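Local atomic coordinates of putative branched-chain amino acid aminotransferase IlvE (Streptococcus mutans, PDB entry 4DQN), a protein that probably catalyses the pyridoxal 5'-phosphate-dependent transfer of the amino group between leucine, isoleucine or valine and 2-oxoglutarate. Residues A[59-64]-A[128-133]; A[105-110]-A[150-155]; A[82-87]-A[98-103]. All blocks are in the same frame, centred on the assembly; numbering follows the deposited sequence.

In the fold
All three contacts belong to the smaller lobe built on an antiparallel sheet; contacts 1 and 2 are buried, contact 3 only partly so. Contact 1 joins two neighbouring strands, so backbone hydrogen bonds carry it, with F61 beside K188, the predicted cofactor lysine, and R130 reaching the second subunit. Contact 2 lays helix 100-113 on strand 147-157, the next strand of the same sheet, and is purely apolar. Contact 3 reuses helix 100-113 at its N-terminal end, against helix 79-92; it mixes packing round one phenylalanine ring with amide and water bridges. F150 of contact 2 packs on F103, V98 and L86 of contact 3, while E62 of contact 1 pairs with R85 and N82.

Contact 1: residues A[59-64]-A[128-133]; sequences EAFEGL and YLRPLL
The guanidinium of R130 lies flat on the ring of F61, the two centres 3.9 Å apart and the planes turned by only 23°, a cation-pi stack. R130 NE and CZ sit over the CD1 side of the F61 ring rather than over its middle. The stack is set up from both strands: F61 has CG between its backbone N and carbonyl carbon (chi1 71°), and the R130 chain bends at chi2 and chi3 to bring its end back. A weak bond from R130 NH1 to Y128 OH, 2.8 Å, meets the guanidinium edge, while R130 NE is held by H55 of the second subunit. On the other face of the sheet L64 CD2 rests on P131 CG at 3.6 Å. Between the strands run the antiparallel backbone bonds: A60 and L133 exchange two, E62 N reaches P131 O at 2.9 Å, and L129 N meets L64 O almost head-on at 2.7 Å. E62 turns its carboxylate away to R85 and N82. F61 touches K188, the predicted cofactor lysine, so this antiparallel ladder probably forms one wall of the active site of a class IV aminotransferase, close to the dimer interface.

Contact 2: residues A[105-110]-A[150-155]; sequences DAAKQV and FTIFAM
I152 pushes its side chain into helix 105-110, where an amphipathic helix lies across one face of the antiparallel sheet in the small domain of this class IV aminotransferase. I152 CB is the first atom to meet the helix, 4.0 Å from V110 CG2, and CG2 of the isoleucine stands a little farther from the same methyl. CG1 is anti to the carbonyl carbon (chi1 -53°) and the chain then runs extended, which carries CD1 under the preceding turn of the helix. There I152 CD1 finds A106 CB at 3.7 Å and the backbone N of A107 at 3.5 Å, with A107 CB slightly more distant. The tip of I152 is therefore received by two alanines, whose single methyls let the isoleucine come close to the helix backbone.

The axes of the two segments run in the same general direction, 36° apart, and come within 8.6 Å of each other, so successive inward residues of the helix meet successive inward residues of the strand. A106 CB also lies 4.2 Å from F150 CE2. One turn on, V110 spreads its two methyls along the strand: CG2 turns back to I152 and CG1 goes forward to A154.

Neighbouring strands complete the layer. P131 supports I152 and F150, L129 packs on A107, and Y25 lies against A106 and V110. Along the flank of the helix Q109 NE2 bonds D105 OD2 one turn back, while the Q109 chain packs on Y25 and L39. T151 and F153 point to the other face of the sheet, where F153 packs on E49 of the second subunit.

At the far end of the contact V110 CG1 meets A154 CB at 3.7 Å, while V110 CG2 presses on the carbonyl oxygen I152 O at 3.4 Å.

Contact 3: residues A[82-87]-A[98-103]; sequences NAERLQ and VPTDKF
The amide nitrogen of Q87 is shared by two acceptors: Q87 NE2 donates to V98 O and to T100 OG1, each at 3.0 Å. Both lie close to the amide plane, and the bond to V98 O is nearly straight at 172°, so the two together fix the rotation of the amide. The site is a helix-loop-helix corner, with helix 79-92 returning through a loop to the start of helix 100-113, and P99 in the N-cap position of the second helix. Q87 gets there by a bend at chi2 (148°), which lays its chain across T100 at about a right angle.

Two waters extend the polar seam between the helices. One molecule donates to A83 O and to V98 O, its oxygen 2.7 Å from each, which gives the V98 carbonyl a second donor beside the Q87 amide. The other donates to E84 OE2 and also pairs with T100 OG1, joining the partly exposed carboxylate to the first turn of the second helix.

Deeper in, the chemistry turns apolar. F103 has CG anti to its backbone N (chi1 -178°), directing the ring back at helix 79-92. A83 covers one face of that ring: its CA stands above the centre, and A83 CB makes a CH-pi contact 3.9 Å from the centroid of F103. N82 CB lies near CZ, toward the outer end of the ring, while its amide turns away to E62. F150 of strand 147-157 packs against both L86 and F103, tying the corner to the sheet.

L86 approaches the edge of the ring instead, with one branch, L86 CD1 lying 3.9 Å from F103 CE2, close to the ring plane.

Contact 1: residues A[59-64]-A[128-133]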
ATOM      1  N   GLU A  59       5.869  -1.708  -4.052  1.00 23.02           N
ATOM      2  CA  GLU A  59       6.127  -0.590  -4.955  1.00 23.54           C
ATOM      3  C   GLU A  59       6.666   0.590  -4.157  1.00 26.80           C
ATOM      4  O   GLU A  59       6.356   0.745  -2.966  1.00 24.15           O
ATOM      5  CB  GLU A  59       4.821  -0.187  -5.646  1.00 22.95           C
ATOM      6  CG  GLU A  59       3.744   0.245  -4.648  1.00 21.42           C
ATOM      7  CD  GLU A  59       2.408   0.512  -5.286  1.00 25.28           C
ATOM      8  OE1 GLU A  59       1.740   1.494  -4.881  1.00 25.56           O
ATOM      9  OE2 GLU A  59       2.006  -0.261  -6.186  1.00 21.83           O
ATOM     10  N   ALA A  60       7.480   1.412  -4.816  1.00 24.28           N
ATOM     11  CA  ALA A  60       8.067   2.576  -4.183  1.00 25.87           C
ATOM     12  C   ALA A  60       8.371   3.603  -5.250  1.00 27.22           C
ATOM     13  O   ALA A  60       8.554   3.263  -6.425  1.00 26.56           O
ATOM     14  CB  ALA A  60       9.348   2.190  -3.462  1.00 26.57           C
ATOM     15  N   PHE A  61       8.433   4.868  -4.856  1.00 25.14           N
ATOM     16  CA  PHE A  61       8.776   5.885  -5.831  1.00 22.53           C
ATOM     17  C   PHE A  61       9.607   6.989  -5.207  1.00 29.34           C
ATOM     18  O   PHE A  61       9.774   7.043  -3.992  1.00 26.54           O
ATOM     19  CB  PHE A  61       7.524   6.431  -6.536  1.00 22.60           C
ATOM     20  CG  PHE A  61       6.643   7.293  -5.661  1.00 26.98           C
ATOM     21  CD1 PHE A  61       6.819   8.677  -5.616  1.00 30.51           C
ATOM     22  CD2 PHE A  61       5.621   6.728  -4.921  1.00 30.07           C
ATOM     23  CE1 PHE A  61       5.992   9.476  -4.828  1.00 31.76           C
ATOM     24  CE2 PHE A  61       4.791   7.517  -4.127  1.00 32.77           C
ATOM     25  CZ  PHE A  61       4.977   8.890  -4.078  1.00 31.69           C
ATOM     26  N   GLU A  62      10.173   7.826  -6.067  1.00 25.43           N
ATOM     27  CA  GLU A  62      10.876   9.018  -5.638  1.00 26.75           C
ATOM     28  C   GLU A  62      10.365  10.201  -6.437  1.00 27.96           C
ATOM     29  O   GLU A  62       9.533  10.053  -7.352  1.00 20.66           O
ATOM     30  CB  GLU A  62      12.384   8.852  -5.821  1.00 26.44           C
ATOM     31  CG  GLU A  62      13.043   8.227  -4.616  1.00 26.90           C
ATOM     32  CD  GLU A  62      12.926   9.105  -3.379  1.00 29.54           C
ATOM     33  OE1 GLU A  62      12.895  10.354  -3.523  1.00 27.36           O
ATOM     34  OE2 GLU A  62      12.877   8.545  -2.258  1.00 31.07           O
ATOM     35  N   GLY A  63      10.844  11.380  -6.066  1.00 25.07           N
ATOM     36  CA  GLY A  63      10.481  12.600  -6.756  1.00 25.38           C
ATOM     37  C   GLY A  63      11.631  13.566  -6.604  1.00 27.97           C
ATOM     38  O   GLY A  63      12.097  13.813  -5.485  1.00 29.48           O
ATOM     39  N   LEU A  64      12.099  14.107  -7.722  1.00 27.82           N
ATOM     40  CA  LEU A  64      13.203  15.063  -7.684  1.00 26.98           C
ATOM     41  C   LEU A  64      13.120  15.926  -8.924  1.00 27.01           C
ATOM     42  O   LEU A  64      12.471  15.553  -9.901  1.00 27.72           O
ATOM     43  CB  LEU A  64      14.566  14.358  -7.568  1.00 26.81           C
ATOM     44  CG  LEU A  64      15.074  13.439  -8.690  1.00 27.87           C
ATOM     45  CD1 LEU A  64      16.576  13.207  -8.563  1.00 28.54           C
ATOM     46  CD2 LEU A  64      14.322  12.096  -8.732  1.00 26.12           C
ATOM     47  N   TYR A 128      10.166  17.625 -13.502  1.00 28.45           N
ATOM     48  CA  TYR A 128       9.978  16.700 -12.384  1.00 25.77           C
ATOM     49  C   TYR A 128      10.267  15.269 -12.833  1.00 26.28           C
ATOM     50  O   TYR A 128       9.740  14.814 -13.845  1.00 24.74           O
ATOM     51  CB  TYR A 128       8.549  16.810 -11.846  1.00 24.67           C
ATOM     52  CG  TYR A 128       8.259  15.890 -10.673  1.00 26.13           C
ATOM     53  CD1 TYR A 128       8.791  16.144  -9.406  1.00 27.45           C
ATOM     54  CD2 TYR A 128       7.448  14.774 -10.834  1.00 27.39           C
ATOM     55  CE1 TYR A 128       8.519  15.300  -8.332  1.00 27.98           C
ATOM     56  CE2 TYR A 128       7.163  13.932  -9.768  1.00 27.13           C
ATOM     57  CZ  TYR A 128       7.701  14.199  -8.530  1.00 26.99           C
ATOM     58  OH  TYR A 128       7.426  13.351  -7.482  1.00 29.19           O
ATOM     59  N   LEU A 129      11.107  14.573 -12.072  1.00 23.90           N
ATOM     60  CA  LEU A 129      11.445  13.186 -12.348  1.00 23.03           C
ATOM     61  C   LEU A 129      10.718  12.303 -11.353  1.00 23.55           C
ATOM     62  O   LEU A 129      10.723  12.585 -10.158  1.00 22.72           O
ATOM     63  CB  LEU A 129      12.952  12.970 -12.174  1.00 23.99           C
ATOM     64  CG  LEU A 129      13.823  13.143 -13.422  1.00 30.79           C
ATOM     65  CD1 LEU A 129      13.558  14.459 -14.083  1.00 29.69           C
ATOM     66  CD2 LEU A 129      15.301  13.037 -13.089  1.00 31.70           C
ATOM     67  N   ARG A 130      10.103  11.239 -11.858  1.00 22.91           N
ATOM     68  CA  ARG A 130       9.443  10.238 -11.033  1.00 24.01           C
ATOM     69  C   ARG A 130      10.072   8.846 -11.243  1.00 24.47           C
ATOM     70  O   ARG A 130       9.674   8.100 -12.160  1.00 24.96           O
ATOM     71  CB  ARG A 130       7.955  10.189 -11.375  1.00 19.14           C
ATOM     72  CG  ARG A 130       7.177   9.107 -10.617  1.00 23.78           C
ATOM     73  CD  ARG A 130       7.133   9.433  -9.130  1.00 21.40           C
ATOM     74  NE  ARG A 130       5.772   9.261  -8.681  1.00 45.46           N
ATOM     75  CZ  ARG A 130       5.028  10.193  -8.114  1.00 33.43           C
ATOM     76  NH1 ARG A 130       5.501  11.409  -7.832  1.00 31.22           N
ATOM     77  NH2 ARG A 130       3.810   9.867  -7.783  1.00 38.16           N
ATOM     78  N   PRO A 131      11.074   8.499 -10.409  1.00 21.92           N
ATOM     79  CA  PRO A 131      11.587   7.130 -10.369  1.00 20.81           C
ATOM     80  C   PRO A 131      10.561   6.227  -9.696  1.00 22.17           C
ATOM     81  O   PRO A 131       9.894   6.645  -8.746  1.00 22.59           O
ATOM     82  CB  PRO A 131      12.865   7.249  -9.510  1.00 21.18           C
ATOM     83  CG  PRO A 131      13.212   8.726  -9.533  1.00 20.85           C
ATOM     84  CD  PRO A 131      11.888   9.420  -9.594  1.00 23.44           C
ATOM     85  N   LEU A 132      10.419   5.008 -10.204  1.00 21.31           N
ATOM     86  CA  LEU A 132       9.448   4.060  -9.691  1.00 20.73           C
ATOM     87  C   LEU A 132      10.122   2.706  -9.652  1.00 22.24           C
ATOM     88  O   LEU A 132      10.813   2.331 -10.607  1.00 22.70           O
ATOM     89  CB  LEU A 132       8.238   3.993 -10.627  1.00 20.62           C
ATOM     90  CG  LEU A 132       7.169   2.925 -10.382  1.00 22.07           C
ATOM     91  CD1 LEU A 132       6.317   3.290  -9.178  1.00 22.22           C
ATOM     92  CD2 LEU A 132       6.294   2.766 -11.603  1.00 20.38           C
ATOM     93  N   LEU A 133       9.912   1.977  -8.554  1.00 20.38           N
ATOM     94  CA  LEU A 133      10.522   0.667  -8.355  1.00 21.02           C
ATOM     95  C   LEU A 133       9.411  -0.287  -7.966  1.00 21.07           C
ATOM     96  O   LEU A 133       8.787  -0.115  -6.910  1.00 22.07           O
ATOM     97  CB  LEU A 133      11.567   0.742  -7.224  1.00 23.62           C
ATOM     98  CG  LEU A 133      12.261  -0.555  -6.784  1.00 25.78           C
ATOM     99  CD1 LEU A 133      13.036  -1.158  -7.959  1.00 22.92           C
ATOM    100  CD2 LEU A 133      13.209  -0.267  -5.589  1.00 24.50           C
TER

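Contact 2: residues A[105-110]-A[150-155]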
ATOM      1  N   ASP A 105      22.806   8.286 -12.505  1.00 27.46           N
ATOM      2  CA  ASP A 105      23.055   8.194 -13.936  1.00 29.43           C
ATOM      3  C   ASP A 105      21.755   8.093 -14.708  1.00 27.48           C
ATOM      4  O   ASP A 105      21.597   8.705 -15.770  1.00 26.45           O
ATOM      5  CB  ASP A 105      23.921   6.982 -14.271  1.00 29.26           C
ATOM      6  CG  ASP A 105      24.080   6.798 -15.760  1.00 33.57           C
ATOM      7  OD1 ASP A 105      24.812   7.601 -16.369  1.00 35.15           O
ATOM      8  OD2 ASP A 105      23.454   5.874 -16.332  1.00 32.79           O
ATOM      9  N   ALA A 106      20.818   7.306 -14.191  1.00 28.48           N
ATOM     10  CA  ALA A 106      19.538   7.145 -14.873  1.00 22.26           C
ATOM     11  C   ALA A 106      18.786   8.463 -14.923  1.00 23.85           C
ATOM     12  O   ALA A 106      18.203   8.817 -15.950  1.00 26.34           O
ATOM     13  CB  ALA A 106      18.704   6.092 -14.179  1.00 24.56           C
ATOM     14  N   ALA A 107      18.757   9.168 -13.798  1.00 23.68           N
ATOM     15  CA  ALA A 107      18.114  10.478 -13.734  1.00 25.22           C
ATOM     16  C   ALA A 107      18.708  11.429 -14.774  1.00 26.78           C
ATOM     17  O   ALA A 107      17.975  12.095 -15.502  1.00 25.42           O
ATOM     18  CB  ALA A 107      18.254  11.065 -12.338  1.00 26.84           C
ATOM     19  N   LYS A 108      20.035  11.505 -14.831  1.00 26.42           N
ATOM     20  CA  LYS A 108      20.687  12.346 -15.833  1.00 27.09           C
ATOM     21  C   LYS A 108      20.331  11.967 -17.269  1.00 27.21           C
ATOM     22  O   LYS A 108      20.075  12.847 -18.094  1.00 27.24           O
ATOM     23  CB  LYS A 108      22.199  12.313 -15.643  1.00 27.81           C
ATOM     24  CG  LYS A 108      22.656  12.993 -14.368  1.00 29.74           C
ATOM     25  CD  LYS A 108      24.176  13.143 -14.366  1.00 36.95           C
ATOM     26  CE  LYS A 108      24.641  13.892 -13.127  1.00 38.79           C
ATOM     27  NZ  LYS A 108      26.133  14.047 -13.076  1.00 39.81           N
ATOM     28  N   GLN A 109      20.324  10.664 -17.575  1.00 25.63           N
ATOM     29  CA  GLN A 109      19.932  10.207 -18.910  1.00 27.07           C
ATOM     30  C   GLN A 109      18.546  10.701 -19.300  1.00 27.73           C
ATOM     31  O   GLN A 109      18.321  11.075 -20.456  1.00 29.39           O
ATOM     32  CB  GLN A 109      19.930   8.676 -18.997  1.00 28.52           C
ATOM     33  CG  GLN A 109      21.299   8.022 -19.066  1.00 31.41           C
ATOM     34  CD  GLN A 109      21.183   6.533 -19.334  1.00 29.99           C
ATOM     35  OE1 GLN A 109      20.578   6.120 -20.319  1.00 32.60           O
ATOM     36  NE2 GLN A 109      21.741   5.722 -18.441  1.00 27.83           N
ATOM     37  N   VAL A 110      17.606  10.676 -18.351  1.00 27.42           N
ATOM     38  CA  VAL A 110      16.246  11.128 -18.640  1.00 23.65           C
ATOM     39  C   VAL A 110      16.198  12.638 -18.886  1.00 25.25           C
ATOM     40  O   VAL A 110      15.541  13.095 -19.825  1.00 28.65           O
ATOM     41  CB  VAL A 110      15.257  10.719 -17.529  1.00 23.97           C
ATOM     42  CG1 VAL A 110      13.859  11.285 -17.813  1.00 24.23           C
ATOM     43  CG2 VAL A 110      15.187   9.204 -17.447  1.00 24.91           C
ATOM     44  N   PHE A 150      12.781  -0.925 -12.553  1.00 22.39           N
ATOM     45  CA  PHE A 150      13.103   0.430 -12.122  1.00 22.65           C
ATOM     46  C   PHE A 150      12.975   1.341 -13.333  1.00 22.50           C
ATOM     47  O   PHE A 150      13.641   1.137 -14.355  1.00 24.87           O
ATOM     48  CB  PHE A 150      14.518   0.512 -11.523  1.00 21.88           C
ATOM     49  CG  PHE A 150      14.947   1.923 -11.150  1.00 23.87           C
ATOM     50  CD1 PHE A 150      14.249   2.654 -10.184  1.00 22.93           C
ATOM     51  CD2 PHE A 150      16.049   2.511 -11.758  1.00 23.93           C
ATOM     52  CE1 PHE A 150      14.651   3.968  -9.841  1.00 23.74           C
ATOM     53  CE2 PHE A 150      16.463   3.817 -11.423  1.00 25.61           C
ATOM     54  CZ  PHE A 150      15.764   4.543 -10.462  1.00 24.86           C
ATOM     55  N   THR A 151      12.095   2.332 -13.236  1.00 23.23           N
ATOM     56  CA  THR A 151      11.902   3.265 -14.334  1.00 24.44           C
ATOM     57  C   THR A 151      11.912   4.709 -13.837  1.00 25.60           C
ATOM     58  O   THR A 151      11.481   4.989 -12.720  1.00 23.35           O
ATOM     59  CB  THR A 151      10.596   2.942 -15.119  1.00 25.60           C
ATOM     60  OG1 THR A 151      10.450   3.848 -16.219  1.00 25.83           O
ATOM     61  CG2 THR A 151       9.348   3.016 -14.214  1.00 21.78           C
ATOM     62  N   ILE A 152      12.453   5.618 -14.645  1.00 25.91           N
ATOM     63  CA  ILE A 152      12.299   7.043 -14.357  1.00 24.19           C
ATOM     64  C   ILE A 152      11.676   7.733 -15.553  1.00 24.78           C
ATOM     65  O   ILE A 152      12.256   7.740 -16.650  1.00 24.18           O
ATOM     66  CB  ILE A 152      13.640   7.749 -14.056  1.00 22.97           C
ATOM     67  CG1 ILE A 152      14.432   7.023 -12.955  1.00 22.11           C
ATOM     68  CG2 ILE A 152      13.391   9.206 -13.655  1.00 23.16           C
ATOM     69  CD1 ILE A 152      15.757   7.747 -12.564  1.00 22.54           C
ATOM     70  N   PHE A 153      10.495   8.313 -15.344  1.00 22.02           N
ATOM     71  CA  PHE A 153       9.875   9.160 -16.352  1.00 23.54           C
ATOM     72  C   PHE A 153       9.778  10.600 -15.851  1.00 25.24           C
ATOM     73  O   PHE A 153       9.978  10.863 -14.660  1.00 23.17           O
ATOM     74  CB  PHE A 153       8.514   8.616 -16.826  1.00 23.36           C
ATOM     75  CG  PHE A 153       7.481   8.445 -15.741  1.00 23.92           C
ATOM     76  CD1 PHE A 153       7.408   7.257 -15.017  1.00 24.59           C
ATOM     77  CD2 PHE A 153       6.533   9.434 -15.504  1.00 23.37           C
ATOM     78  CE1 PHE A 153       6.440   7.078 -14.040  1.00 24.00           C
ATOM     79  CE2 PHE A 153       5.559   9.273 -14.520  1.00 24.62           C
ATOM     80  CZ  PHE A 153       5.499   8.085 -13.790  1.00 23.35           C
ATOM     81  N   ALA A 154       9.518  11.530 -16.767  1.00 23.46           N
ATOM     82  CA  ALA A 154       9.629  12.956 -16.454  1.00 24.88           C
ATOM     83  C   ALA A 154       8.485  13.788 -17.013  1.00 25.80           C
ATOM     84  O   ALA A 154       7.813  13.394 -17.968  1.00 26.49           O
ATOM     85  CB  ALA A 154      10.972  13.504 -16.950  1.00 27.81           C
ATOM     86  N   MET A 155       8.275  14.959 -16.418  1.00 25.50           N
ATOM     87  CA  MET A 155       7.239  15.870 -16.881  1.00 28.73           C
ATOM     88  C   MET A 155       7.559  17.266 -16.374  1.00 27.34           C
ATOM     89  O   MET A 155       8.043  17.438 -15.251  1.00 28.28           O
ATOM     90  CB  MET A 155       5.853  15.435 -16.386  1.00 27.40           C
ATOM     91  CG  MET A 155       5.696  15.481 -14.872  1.00 25.84           C
ATOM     92  SD  MET A 155       5.025  13.947 -14.195  1.00 30.27           S
ATOM     93  CE  MET A 155       6.421  12.834 -14.443  1.00 25.64           C
TER

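Contact 3: residues A[82-87]-A[98-103]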
ATOM      1  N   ASN A  82      17.859  11.251  -2.673  1.00 27.31           N
ATOM      2  CA  ASN A  82      16.742  10.441  -3.172  1.00 28.42           C
ATOM      3  C   ASN A  82      17.114   8.968  -3.371  1.00 29.66           C
ATOM      4  O   ASN A  82      16.308   8.070  -3.103  1.00 25.76           O
ATOM      5  CB  ASN A  82      16.219  11.020  -4.487  1.00 25.11           C
ATOM      6  CG  ASN A  82      15.748  12.444  -4.334  1.00 29.61           C
ATOM      7  OD1 ASN A  82      16.525  13.388  -4.514  1.00 30.07           O
ATOM      8  ND2 ASN A  82      14.474  12.612  -3.983  1.00 27.57           N
ATOM      9  N   ALA A  83      18.324   8.722  -3.866  1.00 26.93           N
ATOM     10  CA  ALA A  83      18.766   7.356  -4.109  1.00 26.98           C
ATOM     11  C   ALA A  83      18.878   6.585  -2.800  1.00 27.76           C
ATOM     12  O   ALA A  83      18.521   5.406  -2.731  1.00 27.52           O
ATOM     13  CB  ALA A  83      20.120   7.355  -4.846  1.00 27.03           C
ATOM     14  N   GLU A  84      19.395   7.242  -1.766  1.00 26.46           N
ATOM     15  CA  GLU A  84      19.604   6.592  -0.478  1.00 26.57           C
ATOM     16  C   GLU A  84      18.269   6.343   0.202  1.00 29.06           C
ATOM     17  O   GLU A  84      18.073   5.306   0.840  1.00 28.64           O
ATOM     18  CB  GLU A  84      20.558   7.422   0.398  1.00 27.32           C
ATOM     19  CG  GLU A  84      21.973   7.481  -0.199  1.00 27.58           C
ATOM     20  CD  GLU A  84      22.966   8.326   0.600  1.00 33.67           C
ATOM     21  OE1 GLU A  84      22.558   8.973   1.598  1.00 36.27           O
ATOM     22  OE2 GLU A  84      24.161   8.339   0.216  1.00 35.33           O
ATOM     23  N   ARG A  85      17.338   7.278   0.039  1.00 25.55           N
ATOM     24  CA  ARG A  85      15.997   7.080   0.582  1.00 28.31           C
ATOM     25  C   ARG A  85      15.274   5.924  -0.115  1.00 28.21           C
ATOM     26  O   ARG A  85      14.587   5.124   0.543  1.00 26.81           O
ATOM     27  CB  ARG A  85      15.173   8.373   0.516  1.00 26.23           C
ATOM     28  CG  ARG A  85      13.794   8.224   1.160  1.00 31.19           C
ATOM     29  CD  ARG A  85      13.051   9.546   1.287  1.00 33.12           C
ATOM     30  NE  ARG A  85      12.695  10.121  -0.013  1.00 31.69           N
ATOM     31  CZ  ARG A  85      12.058  11.284  -0.172  1.00 36.29           C
ATOM     32  NH1 ARG A  85      11.717  12.008   0.887  1.00 33.80           N
ATOM     33  NH2 ARG A  85      11.763  11.730  -1.394  1.00 34.01           N
ATOM     34  N   LEU A  86      15.434   5.822  -1.436  1.00 24.24           N
ATOM     35  CA  LEU A  86      14.849   4.710  -2.188  1.00 26.78           C
ATOM     36  C   LEU A  86      15.476   3.381  -1.771  1.00 28.43           C
ATOM     37  O   LEU A  86      14.816   2.345  -1.822  1.00 25.60           O
ATOM     38  CB  LEU A  86      15.038   4.907  -3.702  1.00 25.09           C
ATOM     39  CG  LEU A  86      13.944   4.525  -4.712  1.00 31.87           C
ATOM     40  CD1 LEU A  86      14.515   4.103  -6.065  1.00 25.74           C
ATOM     41  CD2 LEU A  86      12.905   3.533  -4.197  1.00 26.66           C
ATOM     42  N   GLN A  87      16.747   3.403  -1.370  1.00 25.87           N
ATOM     43  CA  GLN A  87      17.408   2.175  -0.941  1.00 27.18           C
ATOM     44  C   GLN A  87      16.823   1.703   0.378  1.00 26.46           C
ATOM     45  O   GLN A  87      16.566   0.514   0.567  1.00 25.90           O
ATOM     46  CB  GLN A  87      18.929   2.380  -0.823  1.00 26.00           C
ATOM     47  CG  GLN A  87      19.660   2.363  -2.166  1.00 25.18           C
ATOM     48  CD  GLN A  87      20.885   3.260  -2.179  1.00 28.30           C
ATOM     49  OE1 GLN A  87      21.357   3.705  -1.126  1.00 28.06           O
ATOM     50  NE2 GLN A  87      21.405   3.536  -3.367  1.00 28.78           N
ATOM     51  N   VAL A  98      18.429  -0.088  -5.780  1.00 25.48           N
ATOM     52  CA  VAL A  98      19.015   0.534  -6.963  1.00 25.37           C
ATOM     53  C   VAL A  98      20.206   1.331  -6.451  1.00 24.96           C
ATOM     54  O   VAL A  98      20.022   2.256  -5.657  1.00 28.50           O
ATOM     55  CB  VAL A  98      18.010   1.502  -7.634  1.00 25.23           C
ATOM     56  CG1 VAL A  98      18.678   2.294  -8.764  1.00 26.09           C
ATOM     57  CG2 VAL A  98      16.810   0.735  -8.171  1.00 23.91           C
ATOM     58  N   PRO A  99      21.437   0.953  -6.852  1.00 27.62           N
ATOM     59  CA  PRO A  99      22.620   1.666  -6.344  1.00 26.00           C
ATOM     60  C   PRO A  99      22.608   3.154  -6.686  1.00 27.40           C
ATOM     61  O   PRO A  99      22.012   3.562  -7.686  1.00 25.56           O
ATOM     62  CB  PRO A  99      23.792   0.959  -7.047  1.00 27.62           C
ATOM     63  CG  PRO A  99      23.264  -0.489  -7.258  1.00 33.17           C
ATOM     64  CD  PRO A  99      21.794  -0.272  -7.602  1.00 23.86           C
ATOM     65  N   THR A 100      23.258   3.958  -5.857  1.00 28.59           N
ATOM     66  CA  THR A 100      23.264   5.409  -6.035  1.00 27.08           C
ATOM     67  C   THR A 100      23.817   5.832  -7.393  1.00 26.74           C
ATOM     68  O   THR A 100      23.237   6.693  -8.059  1.00 27.20           O
ATOM     69  CB  THR A 100      24.039   6.062  -4.906  1.00 27.29           C
ATOM     70  OG1 THR A 100      23.394   5.728  -3.670  1.00 28.52           O
ATOM     71  CG2 THR A 100      24.081   7.586  -5.067  1.00 27.95           C
ATOM     72  N   ASP A 101      24.919   5.226  -7.828  1.00 30.48           N
ATOM     73  CA  ASP A 101      25.448   5.606  -9.134  1.00 31.86           C
ATOM     74  C   ASP A 101      24.488   5.244 -10.273  1.00 30.00           C
ATOM     75  O   ASP A 101      24.345   6.020 -11.211  1.00 27.75           O
ATOM     76  CB  ASP A 101      26.881   5.097  -9.373  1.00 34.98           C
ATOM     77  CG  ASP A 101      26.984   3.584  -9.384  1.00 41.46           C
ATOM     78  OD1 ASP A 101      28.106   3.089  -9.622  1.00 50.32           O
ATOM     79  OD2 ASP A 101      25.973   2.880  -9.151  1.00 37.77           O
ATOM     80  N   LYS A 102      23.804   4.101 -10.172  1.00 24.94           N
ATOM     81  CA  LYS A 102      22.811   3.714 -11.184  1.00 26.06           C
ATOM     82  C   LYS A 102      21.660   4.722 -11.205  1.00 27.64           C
ATOM     83  O   LYS A 102      21.247   5.187 -12.273  1.00 27.35           O
ATOM     84  CB  LYS A 102      22.263   2.296 -10.901  1.00 28.31           C
ATOM     85  CG  LYS A 102      21.196   1.806 -11.893  1.00 25.75           C
ATOM     86  CD  LYS A 102      20.693   0.416 -11.481  1.00 26.62           C
ATOM     87  CE  LYS A 102      19.706  -0.153 -12.482  1.00 26.39           C
ATOM     88  NZ  LYS A 102      20.271  -0.304 -13.858  1.00 26.62           N
ATOM     89  N   PHE A 103      21.157   5.055 -10.013  1.00 26.41           N
ATOM     90  CA  PHE A 103      20.041   5.984  -9.847  1.00 24.92           C
ATOM     91  C   PHE A 103      20.346   7.363 -10.449  1.00 28.91           C
ATOM     92  O   PHE A 103      19.544   7.918 -11.223  1.00 27.87           O
ATOM     93  CB  PHE A 103      19.731   6.117  -8.343  1.00 23.90           C
ATOM     94  CG  PHE A 103      18.557   7.021  -8.021  1.00 25.64           C
ATOM     95  CD1 PHE A 103      18.716   8.406  -7.982  1.00 26.22           C
ATOM     96  CD2 PHE A 103      17.304   6.479  -7.724  1.00 25.43           C
ATOM     97  CE1 PHE A 103      17.631   9.246  -7.684  1.00 27.57           C
ATOM     98  CE2 PHE A 103      16.217   7.304  -7.411  1.00 26.20           C
ATOM     99  CZ  PHE A 103      16.383   8.694  -7.389  1.00 23.74           C
TER
HETATM  100  O   HOH W   1      17.926   3.878  -4.937  1.00 25.70           O
HETATM  101  O   HOH W   2      25.041   6.464  -1.635  1.00 29.24           O